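PDB 1QSA: soluble lytic murein transglycosylase from Escherichia coli, which cleaves the β-1,4-glycosidic bonds between N-acetylmuramic acid and N-acetylglucosamine in peptidoglycan, leaving a 1,6-anhydro bond in the N-acetylmuramic acid residue. Local coordinates for residues Val173-Leu176 against Ala177-Pro181; Gly150-Pro154 against Leu155-Glu159. All coordinates share one frame; numbering follows the deposited sequence.

How the interactions relate
Interactions 1 and 2 are both local contacts, at opposite kinds of helix end in consecutive helices of the all-helical chain. Interaction 2 is the capped start of helix 154-166, where an aspartate side chain takes up a backbone N-H; interaction 1 is the close of helix 170-178, made almost wholly of backbone bonds. Both are partly buried and far from the centre of the chain, each with a buried face against other helices and a more exposed one. Tyr-157 joins them: its OH lies 2.6 Å from Leu-176 O, a probable hydrogen bond, and its ring atom CD1 packs 3.4 Å from Pro-181 CD.

Interaction 1 (Val173-Leu176 against Ala177-Pro181); sequences VTVL and AGQMP
Val-173 O accepts a nearly straight α-helical bond from Ala-177 N (2.9 Å, N-H...O 162°), and Thr-174 O takes Gly-178 N at the same 2.9 Å in the final full turn of helix 170-178, part of the superhelix of α-helices that gives the protein its shape. The winding then tightens. Gln-179 N divides itself between two carbonyls, with a weak bond to Val-175 O and a shorter one, 3.1 Å, to Leu-176 O. This second donor sits well above the carbonyl plane of Leu-176, 65° out of it; the i to i+3 bond is added to a weakened i to i+4 one. Gln-179 already departs from helical backbone angles, and Met-180 is extended.

The side chains sort by face. Val-173 and Ala-177, one turn apart, are buried against helix 185-196 through Ile-191 and Ile-192 respectively, while Leu-176 packs on Ile-161 of helix 154-166. Across the exposed face, Val-175 and Gln-179 run side by side and point the same way. Gln-179 is modelled in two conformers, so its amide placement is not certain. In one of them CG, anti to its own carbonyl carbon (chi1 -49°), lies 3.4 Å from Val-175 O, and the extended chain brings the amide alongside the valine, with Gln-179 NE2 3.5 Å from Val-175 CG1.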
loop_
_atom_site.group_PDB
_atom_site.type_symbol
_atom_site.label_atom_id
_atom_site.label_comp_id
_atom_site.label_asym_id
_atom_site.label_seq_id
_atom_site.Cartn_x
_atom_site.Cartn_y
_atom_site.Cartn_z
ATOM N N VAL A 173 0.016 23.038 9.945
ATOM C CA VAL A 173 -0.955 24.135 9.924
ATOM C C VAL A 173 -0.573 25.179 10.974
ATOM O O VAL A 173 -0.529 26.381 10.687
ATOM C CB VAL A 173 -2.409 23.630 10.220
ATOM C CG1 VAL A 173 -3.364 24.831 10.385
ATOM C CG2 VAL A 173 -2.894 22.773 9.060
ATOM N N THR A 174 -0.245 24.691 12.168
ATOM C CA THR A 174 0.134 25.543 13.275
ATOM C C THR A 174 1.443 26.296 13.032
ATOM O O THR A 174 1.522 27.492 13.314
ATOM C CB THR A 174 0.143 24.730 14.584
ATOM O OG1 THR A 174 -1.220 24.497 14.974
ATOM C CG2 THR A 174 0.878 25.463 15.694
ATOM N N VAL A 175 2.461 25.613 12.503
ATOM C CA VAL A 175 3.736 26.274 12.216
ATOM C C VAL A 175 3.538 27.391 11.178
ATOM O O VAL A 175 4.049 28.506 11.351
ATOM C CB VAL A 175 4.813 25.264 11.706
ATOM C CG1 VAL A 175 6.047 26.000 11.140
ATOM C CG2 VAL A 175 5.249 24.368 12.845
ATOM N N LEU A 176 2.771 27.104 10.129
ATOM C CA LEU A 176 2.519 28.079 9.071
ATOM C C LEU A 176 1.745 29.289 9.602
ATOM O O LEU A 176 2.124 30.433 9.346
ATOM C CB LEU A 176 1.771 27.425 7.904
ATOM C CG LEU A 176 2.561 26.391 7.079
ATOM C CD1 LEU A 176 1.669 25.749 6.041
ATOM C CD2 LEU A 176 3.759 27.047 6.401
ATOM N N ALA A 177 0.699 29.033 10.383
ATOM C CA ALA A 177 -0.108 30.113 10.945
ATOM C C ALA A 177 0.691 30.933 11.962
ATOM O O ALA A 177 0.460 32.135 12.111
ATOM C CB ALA A 177 -1.400 29.570 11.566
ATOM N N GLY A 178 1.633 30.286 12.648
ATOM C CA GLY A 178 2.471 30.993 13.610
ATOM C C GLY A 178 3.396 31.994 12.923
ATOM O O GLY A 178 3.838 32.958 13.542
ATOM N N GLN A 179 3.700 31.755 11.649
ATOM C CA GLN A 179 4.561 32.642 10.857
ATOM C C GLN A 179 3.723 33.326 9.767
ATOM O O GLN A 179 4.238 33.694 8.722
ATOM C CB GLN A 179 5.678 31.826 10.178
ATOM C CG GLN A 179 6.446 30.862 11.091
ATOM C CD GLN A 179 7.372 29.918 10.326
ATOM O OE1 GLN A 179 7.592 30.071 9.125
ATOM N NE2 GLN A 179 7.921 28.937 11.027
ATOM N N MET A 180 2.428 33.502 10.013
ATOM C CA MET A 180 1.526 34.096 9.019
ATOM C C MET A 180 1.914 35.462 8.438
ATOM O O MET A 180 2.354 36.355 9.169
ATOM C CB MET A 180 0.124 34.236 9.628
ATOM C CG MET A 180 -0.969 34.516 8.620
ATOM S SD MET A 180 -1.355 33.053 7.671
ATOM C CE MET A 180 -2.785 32.422 8.586
ATOM N N PRO A 181 1.814 35.619 7.102
ATOM C CA PRO A 181 2.138 36.909 6.485
ATOM C C PRO A 181 1.117 37.909 7.046
ATOM O O PRO A 181 0.009 37.518 7.422
ATOM C CB PRO A 181 1.863 36.659 5.003
ATOM C CG PRO A 181 2.181 35.203 4.833
ATOM C CD PRO A 181 1.639 34.566 6.087
#

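Interaction 2 (Gly150-Pro154 against Leu155-Glu159); sequences GKQDP and LAYLE
Gln-152 reaches forward to Tyr-157 with a fully extended side chain, placing OE1 at the edge of the ring, near its plane, 3.5 Å from Tyr-157 CD2. The amide and ring planes stand 72° apart.

Next comes Asp-153, the N-cap of helix 154-166. With CG anti to the backbone N (chi1 -177°), its carboxylate folds over the opening turn and OD1 accepts from Leu-155 N at 3.0 Å, closing an Asx turn. The N-H arrives from above the carboxylate plane, and the same OD1 rests 3.5 Å from Leu-155 CB. A negative charge placed here would probably be favoured by the helix dipole. The backbone oxygen of Asp-153 works as well: it takes Ala-156 N at 2.8 Å and, more weakly, Tyr-157 N.

Pro-154 begins the helix, where its lack of an N-H costs no hydrogen bond in the first turn. Its carbonyl O makes the first well-aligned helical bond, to Leu-158 N (3.0 Å, N-H...O 165°), and also lies 3.3 Å from Tyr-157 CB.

Around this cap, Gln-152 leans on Trp-146 and Arg-147 of helix 138-148 and on Trp-129 of helix 118-129. The side chain of Tyr-157 bridges from helix 154-166 to the end of helix 170-178, its ring meeting Trp-129 and its OH having Leu-176 O as its probable hydrogen-bond partner.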
loop_
_atom_site.group_PDB
_atom_site.type_symbol
_atom_site.label_atom_id
_atom_site.label_comp_id
_atom_site.label_asym_id
_atom_site.label_seq_id
_atom_site.Cartn_x
_atom_site.Cartn_y
_atom_site.Cartn_z
ATOM N N GLY A 150 10.230 38.469 -1.607
ATOM C CA GLY A 150 9.026 39.226 -1.891
ATOM C C GLY A 150 8.245 38.600 -3.030
ATOM O O GLY A 150 7.180 39.095 -3.408
ATOM N N LYS A 151 8.763 37.499 -3.575
ATOM C CA LYS A 151 8.116 36.832 -4.702
ATOM C C LYS A 151 7.147 35.719 -4.322
ATOM O O LYS A 151 6.563 35.085 -5.201
ATOM C CB LYS A 151 9.163 36.285 -5.680
ATOM C CG LYS A 151 10.131 37.332 -6.268
ATOM C CD LYS A 151 9.404 38.444 -6.997
ATOM C CE LYS A 151 10.362 39.202 -7.929
ATOM N NZ LYS A 151 11.584 39.654 -7.216
ATOM N N GLN A 152 6.997 35.459 -3.029
ATOM C CA GLN A 152 6.064 34.426 -2.580
ATOM C C GLN A 152 4.658 35.024 -2.479
ATOM O O GLN A 152 4.400 35.857 -1.613
ATOM C CB GLN A 152 6.486 33.864 -1.221
ATOM C CG GLN A 152 5.554 32.771 -0.686
ATOM C CD GLN A 152 5.913 32.349 0.722
ATOM O OE1 GLN A 152 5.789 33.130 1.665
ATOM N NE2 GLN A 152 6.375 31.109 0.871
ATOM N N ASP A 153 3.774 34.603 -3.379
ATOM C CA ASP A 153 2.376 35.059 -3.414
ATOM C C ASP A 153 1.730 34.669 -2.078
ATOM O O ASP A 153 1.771 33.498 -1.690
ATOM C CB ASP A 153 1.651 34.357 -4.578
ATOM C CG ASP A 153 0.192 34.814 -4.768
ATOM O OD1 ASP A 153 -0.360 35.551 -3.924
ATOM O OD2 ASP A 153 -0.406 34.418 -5.791
ATOM N N PRO A 154 1.172 35.648 -1.335
ATOM C CA PRO A 154 0.543 35.297 -0.052
ATOM C C PRO A 154 -0.566 34.248 -0.222
ATOM O O PRO A 154 -0.815 33.450 0.684
ATOM C CB PRO A 154 0.025 36.645 0.476
ATOM C CG PRO A 154 -0.096 37.501 -0.764
ATOM C CD PRO A 154 1.093 37.098 -1.589
ATOM N N LEU A 155 -1.217 34.234 -1.385
ATOM C CA LEU A 155 -2.255 33.239 -1.640
ATOM C C LEU A 155 -1.657 31.831 -1.654
ATOM O O LEU A 155 -2.341 30.872 -1.305
ATOM C CB LEU A 155 -2.985 33.498 -2.962
ATOM C CG LEU A 155 -3.973 34.670 -3.019
ATOM C CD1 LEU A 155 -4.562 34.742 -4.431
ATOM C CD2 LEU A 155 -5.079 34.507 -1.981
ATOM N N ALA A 156 -0.392 31.707 -2.071
ATOM C CA ALA A 156 0.276 30.401 -2.098
ATOM C C ALA A 156 0.559 29.961 -0.663
ATOM O O ALA A 156 0.513 28.766 -0.350
ATOM C CB ALA A 156 1.582 30.472 -2.902
ATOM N N TYR A 157 0.826 30.929 0.211
ATOM C CA TYR A 157 1.094 30.646 1.620
ATOM C C TYR A 157 -0.183 30.093 2.260
ATOM O O TYR A 157 -0.176 29.026 2.885
ATOM C CB TYR A 157 1.539 31.915 2.363
ATOM C CG TYR A 157 2.139 31.635 3.727
ATOM C CD1 TYR A 157 1.325 31.378 4.839
ATOM C CD2 TYR A 157 3.521 31.570 3.894
ATOM C CE1 TYR A 157 1.877 31.057 6.079
ATOM C CE2 TYR A 157 4.089 31.247 5.135
ATOM C CZ TYR A 157 3.259 30.991 6.218
ATOM O OH TYR A 157 3.821 30.652 7.421
ATOM N N LEU A 158 -1.295 30.790 2.036
ATOM C CA LEU A 158 -2.581 30.381 2.592
ATOM C C LEU A 158 -3.030 29.028 2.017
ATOM O O LEU A 158 -3.599 28.198 2.736
ATOM C CB LEU A 158 -3.626 31.470 2.325
ATOM C CG LEU A 158 -4.833 31.482 3.261
ATOM C CD1 LEU A 158 -4.383 31.676 4.715
ATOM C CD2 LEU A 158 -5.781 32.597 2.831
ATOM N N GLU A 159 -2.724 28.783 0.742
ATOM C CA GLU A 159 -3.066 27.517 0.091
ATOM C C GLU A 159 -2.363 26.326 0.752
ATOM O O GLU A 159 -2.942 25.240 0.872
ATOM C CB GLU A 159 -2.730 27.586 -1.405
ATOM C CG GLU A 159 -2.841 26.260 -2.168
ATOM C CD GLU A 159 -4.246 25.664 -2.190
ATOM O OE1 GLU A 159 -5.206 26.325 -1.723
ATOM O OE2 GLU A 159 -4.386 24.518 -2.679
#